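Putative host cell surface-exposed lipoprotein (Streptococcus phage TP-J34, PDB 4EQQ) probably protects the lysogenic host cell from infection by further phages, as a superinfection exclusion lipoprotein whose target is the phage tape measure protein. Local coordinates at residues K23-A26 with H30-K33; E34-Q39 with Y53-S58; E68-Y73 with D82-Q87. All blocks are in the same frame, centred on the assembly; numbering follows the deposited sequence.

Contact 1 of 3, residues K23-A26 with H30-K33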
loop_
_atom_site.group_PDB
_atom_site.type_symbol
_atom_site.label_atom_id
_atom_site.label_comp_id
_atom_site.label_asym_id
_atom_site.label_seq_id
_atom_site.Cartn_x
_atom_site.Cartn_y
_atom_site.Cartn_z
ATOM N N LYS A 23 9.893 0.522 -10.494
ATOM C CA LYS A 23 8.743 0.823 -11.357
ATOM C C LYS A 23 7.547 -0.069 -11.018
ATOM O O LYS A 23 6.420 0.394 -11.025
ATOM C CB LYS A 23 9.113 0.630 -12.826
ATOM C CG LYS A 23 9.983 1.726 -13.383
ATOM C CD LYS A 23 10.435 1.405 -14.814
ATOM C CE LYS A 23 11.258 2.527 -15.408
ATOM N NZ LYS A 23 10.410 3.693 -15.736
ATOM N N GLN A 24 7.803 -1.350 -10.740
ATOM C CA GLN A 24 6.785 -2.336 -10.348
ATOM C C GLN A 24 6.135 -1.910 -9.022
ATOM O O GLN A 24 4.914 -1.816 -8.934
ATOM C CB GLN A 24 7.471 -3.693 -10.180
ATOM C CG GLN A 24 6.655 -4.889 -10.533
ATOM C CD GLN A 24 7.589 -6.067 -10.693
ATOM O OE1 GLN A 24 8.300 -6.203 -11.698
ATOM N NE2 GLN A 24 7.681 -6.890 -9.667
ATOM N N TYR A 25 6.955 -1.586 -8.014
ATOM C CA TYR A 25 6.460 -1.119 -6.720
ATOM C C TYR A 25 5.633 0.148 -6.833
ATOM O O TYR A 25 4.554 0.207 -6.250
ATOM C CB TYR A 25 7.612 -0.882 -5.735
ATOM C CG TYR A 25 8.194 -2.143 -5.161
ATOM C CD1 TYR A 25 7.386 -3.079 -4.516
ATOM C CD2 TYR A 25 9.568 -2.366 -5.174
ATOM C CE1 TYR A 25 7.923 -4.240 -3.962
ATOM C CE2 TYR A 25 10.121 -3.496 -4.580
ATOM C CZ TYR A 25 9.295 -4.436 -3.986
ATOM O OH TYR A 25 9.839 -5.544 -3.409
ATOM N N ALA A 26 6.123 1.158 -7.585
ATOM C CA ALA A 26 5.445 2.441 -7.789
ATOM C C ALA A 26 4.128 2.325 -8.562
ATOM O O ALA A 26 3.263 3.181 -8.423
ATOM C CB ALA A 26 6.371 3.417 -8.490
ATOM N N HIS A 30 1.624 2.421 -3.413
ATOM C CA HIS A 30 2.009 3.824 -3.623
ATOM C C HIS A 30 3.000 4.424 -2.599
ATOM O O HIS A 30 2.625 5.197 -1.727
ATOM C CB HIS A 30 0.761 4.648 -3.890
ATOM C CG HIS A 30 -0.051 4.037 -4.994
ATOM N ND1 HIS A 30 -1.251 3.413 -4.738
ATOM C CD2 HIS A 30 0.227 3.935 -6.316
ATOM C CE1 HIS A 30 -1.692 2.992 -5.911
ATOM N NE2 HIS A 30 -0.825 3.273 -6.886
ATOM N N MET A 31 4.282 4.108 -2.782
ATOM C CA MET A 31 5.375 4.456 -1.875
ATOM C C MET A 31 5.983 5.807 -2.075
ATOM O O MET A 31 6.119 6.291 -3.206
ATOM C CB MET A 31 6.505 3.420 -1.980
ATOM C CG MET A 31 6.067 2.013 -1.652
ATOM S SD MET A 31 7.456 0.889 -1.861
ATOM C CE MET A 31 6.608 -0.681 -1.761
ATOM N N SER A 32 6.464 6.371 -0.964
ATOM C CA SER A 32 7.236 7.599 -0.989
ATOM C C SER A 32 8.624 7.157 -1.408
ATOM O O SER A 32 8.903 5.946 -1.422
ATOM C CB SER A 32 7.265 8.236 0.402
ATOM O OG SER A 32 8.068 7.506 1.311
ATOM N N LYS A 33 9.485 8.111 -1.772
ATOM C CA LYS A 33 10.862 7.809 -2.146
ATOM C C LYS A 33 11.562 7.039 -1.028
ATOM O O LYS A 33 12.290 6.088 -1.311
ATOM C CB LYS A 33 11.624 9.110 -2.439
ATOM C CG LYS A 33 13.011 8.897 -3.045
ATOM C CD LYS A 33 13.799 10.201 -3.202
ATOM C CE LYS A 33 13.248 11.135 -4.257
ATOM N NZ LYS A 33 14.056 12.383 -4.352
#

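Contact 2 of 3, residues E34-Q39 with Y53-S58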
loop_
_atom_site.group_PDB
_atom_site.type_symbol
_atom_site.label_atom_id
_atom_site.label_comp_id
_atom_site.label_asym_id
_atom_site.label_seq_id
_atom_site.Cartn_x
_atom_site.Cartn_y
_atom_site.Cartn_z
ATOM N N GLU A 34 11.365 7.465 0.243
ATOM C CA GLU A 34 12.022 6.822 1.390
ATOM C C GLU A 34 11.509 5.397 1.657
ATOM O O GLU A 34 12.293 4.505 1.973
ATOM C CB GLU A 34 11.977 7.717 2.649
ATOM C CG GLU A 34 12.720 9.041 2.485
ATOM C CD GLU A 34 14.100 8.986 1.854
ATOM O OE1 GLU A 34 14.896 8.103 2.236
ATOM O OE2 GLU A 34 14.380 9.817 0.960
ATOM N N GLU A 35 10.201 5.182 1.469
ATOM C CA GLU A 35 9.604 3.850 1.617
ATOM C C GLU A 35 10.175 2.880 0.577
ATOM O O GLU A 35 10.566 1.755 0.910
ATOM C CB GLU A 35 8.088 3.931 1.491
ATOM C CG GLU A 35 7.452 4.361 2.798
ATOM C CD GLU A 35 5.964 4.619 2.725
ATOM O OE1 GLU A 35 5.470 5.042 1.651
ATOM O OE2 GLU A 35 5.298 4.457 3.772
ATOM N N LEU A 36 10.275 3.350 -0.666
ATOM C CA LEU A 36 10.800 2.581 -1.795
ATOM C C LEU A 36 12.286 2.272 -1.616
ATOM O O LEU A 36 12.711 1.141 -1.853
ATOM C CB LEU A 36 10.530 3.329 -3.114
ATOM C CG LEU A 36 11.052 2.647 -4.392
ATOM C CD1 LEU A 36 10.421 1.249 -4.586
ATOM C CD2 LEU A 36 10.799 3.517 -5.588
ATOM N N ARG A 37 13.055 3.258 -1.117
ATOM C CA ARG A 37 14.487 3.117 -0.863
ATOM C C ARG A 37 14.743 1.981 0.126
ATOM O O ARG A 37 15.639 1.153 -0.088
ATOM C CB ARG A 37 15.057 4.444 -0.308
ATOM C CG ARG A 37 16.583 4.507 -0.316
ATOM C CD ARG A 37 17.127 5.594 0.622
ATOM N NE ARG A 37 16.626 6.930 0.286
ATOM C CZ ARG A 37 17.089 7.685 -0.704
ATOM N NH1 ARG A 37 18.069 7.243 -1.484
ATOM N NH2 ARG A 37 16.553 8.870 -0.946
ATOM N N SER A 38 13.963 1.976 1.221
ATOM C CA SER A 38 14.010 0.981 2.285
ATOM C C SER A 38 13.532 -0.392 1.755
ATOM O O SER A 38 14.188 -1.396 2.004
ATOM C CB SER A 38 13.170 1.446 3.467
ATOM O OG SER A 38 13.113 0.436 4.462
ATOM N N GLN A 39 12.430 -0.425 0.978
ATOM C CA GLN A 39 11.897 -1.661 0.394
ATOM C C GLN A 39 12.948 -2.405 -0.464
ATOM O O GLN A 39 13.120 -3.618 -0.305
ATOM C CB GLN A 39 10.654 -1.356 -0.457
ATOM C CG GLN A 39 10.043 -2.591 -1.135
ATOM C CD GLN A 39 9.297 -3.509 -0.188
ATOM O OE1 GLN A 39 8.869 -3.114 0.892
ATOM N NE2 GLN A 39 9.094 -4.757 -0.589
ATOM N N TYR A 53 20.200 4.747 -6.383
ATOM C CA TYR A 53 20.143 5.028 -7.821
ATOM C C TYR A 53 18.713 4.826 -8.348
ATOM O O TYR A 53 18.194 5.697 -9.053
ATOM C CB TYR A 53 21.105 4.118 -8.599
ATOM C CG TYR A 53 21.010 4.302 -10.101
ATOM C CD1 TYR A 53 21.705 5.332 -10.737
ATOM C CD2 TYR A 53 20.221 3.464 -10.881
ATOM C CE1 TYR A 53 21.600 5.525 -12.113
ATOM C CE2 TYR A 53 20.097 3.657 -12.255
ATOM C CZ TYR A 53 20.803 4.680 -12.869
ATOM O OH TYR A 53 20.724 4.854 -14.229
ATOM N N ALA A 54 18.099 3.661 -8.046
ATOM C CA ALA A 54 16.746 3.343 -8.516
ATOM C C ALA A 54 15.661 4.361 -8.092
ATOM O O ALA A 54 14.850 4.751 -8.923
ATOM C CB ALA A 54 16.348 1.931 -8.092
ATOM N N VAL A 55 15.664 4.828 -6.837
ATOM C CA VAL A 55 14.614 5.777 -6.387
ATOM C C VAL A 55 14.611 7.112 -7.139
ATOM O O VAL A 55 13.553 7.724 -7.265
ATOM C CB VAL A 55 14.527 5.968 -4.853
ATOM C CG1 VAL A 55 14.249 4.638 -4.144
ATOM C CG2 VAL A 55 15.777 6.663 -4.303
ATOM N N GLU A 56 15.777 7.521 -7.676
ATOM C CA GLU A 56 15.963 8.776 -8.426
ATOM C C GLU A 56 15.891 8.634 -9.945
ATOM O O GLU A 56 15.681 9.638 -10.642
ATOM C CB GLU A 56 17.338 9.410 -8.064
ATOM C CG GLU A 56 17.444 9.929 -6.629
ATOM C CD GLU A 56 16.516 11.063 -6.232
ATOM O OE1 GLU A 56 15.883 11.677 -7.121
ATOM O OE2 GLU A 56 16.443 11.354 -5.019
ATOM N N ASN A 57 16.109 7.408 -10.465
ATOM C CA ASN A 57 16.252 7.157 -11.896
ATOM C C ASN A 57 15.237 6.208 -12.528
ATOM O O ASN A 57 15.516 5.620 -13.576
ATOM C CB ASN A 57 17.705 6.708 -12.162
ATOM C CG ASN A 57 18.714 7.795 -11.850
ATOM O OD1 ASN A 57 18.914 8.717 -12.640
ATOM N ND2 ASN A 57 19.341 7.735 -10.674
ATOM N N SER A 58 14.038 6.097 -11.931
ATOM C CA SER A 58 12.993 5.223 -12.442
ATOM C C SER A 58 11.805 5.979 -13.042
ATOM O O SER A 58 10.793 5.352 -13.370
ATOM C CB SER A 58 12.529 4.261 -11.348
ATOM O OG SER A 58 13.622 3.491 -10.884
HETATM O O HOH W 1 17.608 10.681 -2.896
#

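Contact 3 of 3, residues E68-Y73 with D82-Q87. With SO4 (sulfate ion), chain D.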
loop_
_atom_site.group_PDB
_atom_site.type_symbol
_atom_site.label_atom_id
_atom_site.label_comp_id
_atom_site.label_asym_id
_atom_site.label_seq_id
_atom_site.Cartn_x
_atom_site.Cartn_y
_atom_site.Cartn_z
ATOM N N GLU A 68 -2.117 9.095 -4.937
ATOM C CA GLU A 68 -2.689 7.745 -4.948
ATOM C C GLU A 68 -2.780 7.167 -3.525
ATOM O O GLU A 68 -3.799 6.573 -3.164
ATOM C CB GLU A 68 -1.922 6.818 -5.915
ATOM C CG GLU A 68 -2.100 7.166 -7.396
ATOM C CD GLU A 68 -3.528 7.407 -7.863
ATOM O OE1 GLU A 68 -3.820 8.527 -8.345
ATOM O OE2 GLU A 68 -4.377 6.512 -7.651
ATOM N N LYS A 69 -1.755 7.405 -2.697
ATOM C CA LYS A 69 -1.790 6.940 -1.306
ATOM C C LYS A 69 -2.871 7.707 -0.513
ATOM O O LYS A 69 -3.575 7.113 0.301
ATOM C CB LYS A 69 -0.409 7.079 -0.624
ATOM C CG LYS A 69 -0.302 6.254 0.662
ATOM C CD LYS A 69 -0.427 4.734 0.380
ATOM C CE LYS A 69 -0.482 3.895 1.633
ATOM N NZ LYS A 69 0.764 4.030 2.436
ATOM N N ALA A 70 -2.983 9.025 -0.756
ATOM C CA ALA A 70 -3.965 9.902 -0.111
ATOM C C ALA A 70 -5.389 9.430 -0.438
ATOM O O ALA A 70 -6.217 9.360 0.465
ATOM C CB ALA A 70 -3.774 11.351 -0.585
ATOM N N LYS A 71 -5.659 9.074 -1.718
ATOM C CA LYS A 71 -6.966 8.554 -2.153
ATOM C C LYS A 71 -7.260 7.271 -1.410
ATOM O O LYS A 71 -8.370 7.111 -0.909
ATOM C CB LYS A 71 -7.008 8.288 -3.669
ATOM C CG LYS A 71 -7.006 9.544 -4.542
ATOM C CD LYS A 71 -6.911 9.124 -6.008
ATOM C CE LYS A 71 -6.927 10.290 -6.960
ATOM N NZ LYS A 71 -6.656 9.846 -8.360
ATOM N N GLN A 72 -6.249 6.374 -1.293
ATOM C CA GLN A 72 -6.389 5.113 -0.565
ATOM C C GLN A 72 -6.804 5.368 0.895
ATOM O O GLN A 72 -7.758 4.746 1.364
ATOM C CB GLN A 72 -5.095 4.286 -0.642
ATOM C CG GLN A 72 -5.220 2.911 0.013
ATOM C CD GLN A 72 -3.923 2.130 0.004
ATOM O OE1 GLN A 72 -3.156 2.161 -0.962
ATOM N NE2 GLN A 72 -3.653 1.405 1.089
ATOM N N TYR A 73 -6.118 6.294 1.602
ATOM C CA TYR A 73 -6.461 6.640 2.995
ATOM C C TYR A 73 -7.873 7.206 3.101
ATOM O O TYR A 73 -8.594 6.870 4.041
ATOM C CB TYR A 73 -5.453 7.635 3.608
ATOM C CG TYR A 73 -4.077 7.061 3.902
ATOM C CD1 TYR A 73 -3.904 5.717 4.210
ATOM C CD2 TYR A 73 -2.945 7.880 3.877
ATOM C CE1 TYR A 73 -2.643 5.195 4.494
ATOM C CE2 TYR A 73 -1.676 7.360 4.137
ATOM C CZ TYR A 73 -1.533 6.029 4.484
ATOM O OH TYR A 73 -0.288 5.523 4.763
ATOM N N ASP A 82 -6.661 16.761 6.455
ATOM C CA ASP A 82 -5.599 17.166 7.382
ATOM C C ASP A 82 -4.934 15.969 8.038
ATOM O O ASP A 82 -3.712 15.962 8.174
ATOM C CB ASP A 82 -6.113 18.162 8.446
ATOM C CG ASP A 82 -6.314 19.597 7.952
ATOM O OD1 ASP A 82 -5.733 19.956 6.892
ATOM O OD2 ASP A 82 -7.033 20.362 8.631
ATOM N N ALA A 83 -5.718 14.960 8.449
ATOM C CA ALA A 83 -5.158 13.745 9.041
ATOM C C ALA A 83 -4.321 12.993 7.994
ATOM O O ALA A 83 -3.275 12.444 8.334
ATOM C CB ALA A 83 -6.260 12.843 9.585
ATOM N N ILE A 84 -4.771 12.988 6.724
ATOM C CA ILE A 84 -4.052 12.346 5.612
ATOM C C ILE A 84 -2.728 13.053 5.354
ATOM O O ILE A 84 -1.714 12.385 5.189
ATOM C CB ILE A 84 -4.919 12.244 4.334
ATOM C CG1 ILE A 84 -6.075 11.238 4.549
ATOM C CG2 ILE A 84 -4.058 11.844 3.102
ATOM C CD1 ILE A 84 -7.247 11.355 3.525
ATOM N N ARG A 85 -2.735 14.400 5.323
ATOM C CA ARG A 85 -1.524 15.197 5.117
ATOM C C ARG A 85 -0.457 14.813 6.146
ATOM O O ARG A 85 0.688 14.568 5.765
ATOM C CB ARG A 85 -1.847 16.697 5.238
ATOM C CG ARG A 85 -0.712 17.616 4.748
ATOM C CD ARG A 85 -0.808 19.025 5.330
ATOM N NE ARG A 85 -2.179 19.527 5.300
ATOM C CZ ARG A 85 -2.720 20.196 4.288
ATOM N NH1 ARG A 85 -1.998 20.483 3.212
ATOM N NH2 ARG A 85 -3.987 20.580 4.343
ATOM N N ASP A 86 -0.834 14.730 7.445
ATOM C CA ASP A 86 0.118 14.362 8.512
ATOM C C ASP A 86 0.620 12.942 8.385
ATOM O O ASP A 86 1.805 12.695 8.594
ATOM C CB ASP A 86 -0.473 14.594 9.910
ATOM C CG ASP A 86 -0.816 16.040 10.202
ATOM O OD1 ASP A 86 -0.322 16.931 9.469
ATOM O OD2 ASP A 86 -1.569 16.286 11.173
ATOM N N GLN A 87 -0.279 12.005 8.045
ATOM C CA GLN A 87 0.086 10.600 7.863
ATOM C C GLN A 87 1.109 10.472 6.737
ATOM O O GLN A 87 2.119 9.794 6.906
ATOM C CB GLN A 87 -1.162 9.745 7.557
ATOM C CG GLN A 87 -0.907 8.227 7.663
ATOM C CD GLN A 87 -0.708 7.766 9.098
ATOM O OE1 GLN A 87 -1.068 8.441 10.064
ATOM N NE2 GLN A 87 -0.158 6.602 9.277
HETATM S S SO4 D . 2.552 1.013 3.347
HETATM O O1 SO4 D . 3.143 0.855 2.011
HETATM O O2 SO4 D . 1.226 1.607 3.242
HETATM O O3 SO4 D . 2.421 -0.299 3.986
HETATM O O4 SO4 D . 3.421 1.870 4.165
HETATM O O HOH W 2 -0.391 4.464 7.732
#

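Contact 1 of 3, residues K23-A26 with H30-K33
A26 near the end of helix 13-28 and H30 in the loop after it come close as the chain turns back, with the CA of A26 and the CA of H30 5.6 Å apart. Two side chains then bridge the bend, Y25 from the helix and M31 from the loop. The CB of M31 points toward the helix. Beyond CG its chain is extended (chi2 178°, chi3 -169°), and both torsions together carry CE to the tyrosine ring. CE of M31 lies 3.7 Å from CD1 of Y25 and also touches CG. The approach is oblique. The sulfur SD sits 5.1 Å from the centre of the Y25 ring, 34° off its normal, a Met-aromatic contact. The far end of the ring is tied down separately, because OH of Y25 is hydrogen-bonded to D44 and Q39. H30 adds a smaller contact, with CD2 3.8 Å from the carbonyl O of A26. T76 of the second subunit packs on M31. S32 is the N-cap of helix 33-42: its OG caps the N of E35, and OE1 of E35 bonds the N of S32. This capping box sits at the turn of a helix-turn-helix in the ectodomain.

Contact 2 of 3, residues E34-Q39 with Y53-S58
V55 of helix 48-57 fits against L36 and R37 of helix 33-42 and buries more surface here than any other residue. Its two methyl groups divide the work. CG1 presses on the backbone of R37, 3.5 Å from its N, and also meets CG of L36 at 3.8 Å. CG2 lies over one face of the R37 guanidinium, 3.7 Å from NH1. CG1 is anti to the carbonyl carbon of V55 (chi1 -59°), which leaves CG2 to face the arginine. The L36 and V55 chains point opposite ways and lie alongside, whereas R37 runs across V55, nearly perpendicular. L36 also packs on Y25 and M31, so L36, itself on helix 33-42, meets helices 13-28 and 48-57 and the loop holding M31. V55 and L36 form the buried aliphatic part, between successive helices 33-42 and 48-57 of the all-helical HTH ectodomain.

The R37 chain bends at chi3 (-58°) and turns its guanidinium edge to E34, one helical turn back. The grip is side-on. NE of R37 bonds OE1 of E34 at 2.9 Å, and NH2 of R37 bonds OE2 of E34 at 3.0 Å and 173°. Both acceptors lie close to the guanidinium plane. NH1 has a salt bridge to D52. A water accepts from NH2 and donates to OE2 of E56, linking the two helices by a polar route. Together these bonds probably hold the guanidinium's rotation, with one face against CG2 of V55. Within 53-58, OG of S58 bonds the carbonyl O of A54 at 2.6 Å.

Contact 3 of 3, residues E68-Y73 with D82-Q87
I84 of helix 81-91 packs between A70 and Y73 of helix 62-77, inside a helix-turn-helix of the second Ltp-family sequence range. The axes of the two short segments approach to 10.0 Å and run at 131° to each other. The tight part is apolar. CG2 of I84 meets CB of A70 at 3.7 Å, and its CG1 lies 3.8 Å from CB of Y73. CG2 of I84 also reaches the edge of the tyrosine ring, near its plane. One turn on, CG of Q87 sits 3.7 Å from CE2 of Y73. The Q87 chain bends at chi2 (71°), and its amide plane ends up perpendicular to the ring. L88 covers A70 and Y73 from the same helix, and V103 of helix 96-104 touches I84.

The solvent side is looser. E68 and K71 form a salt bridge within one helix, as do D82 and R85 within the other. Neither reaches across. A buried polar cluster lies apart from these, at the end of the tyrosine ring and the subunit interface. Water joins the two helices there, donating to OH of Y73 and accepting from NE2 of Q87. OH of Y73 is further bonded to D92 and accepts from NZ of K69 at 3.0 Å. K69 also has a salt bridge to D92. F91 of the second subunit meets the Y73 ring nearly at right angles and packs on Q87. The sulfate, probably from the crystallisation liquor, lies between the subunits, where K69 and Q72 of the second subunit also bind it. In this chain NZ of K69 bonds its O2 at 2.6 Å.

In the fold
Contacts 1 and 2 are neighbours, with centres about 8 Å apart. Contact 1 closes in the loop that leads into helix 33-42, and contact 2 lies on that helix. They touch through a salt bridge, NZ of K33 to OE2 of E56 at 2.7 Å, and through packing of CB of Y25 on CD1 of L36 at 3.7 Å. Contact 3 lies in the second Ltp-family sequence range, its centre about 16 Å from that of contact 1. H30 bridges the gap, with its CG 3.5 Å from CB of E68. Contacts 2 and 3 do not touch; their centres are about 20 Å apart, their nearest atoms about 5 Å. The sulfate held by K69 is also about 5 Å, nearest atoms, from the M31 side chain. All three contacts reach the second subunit.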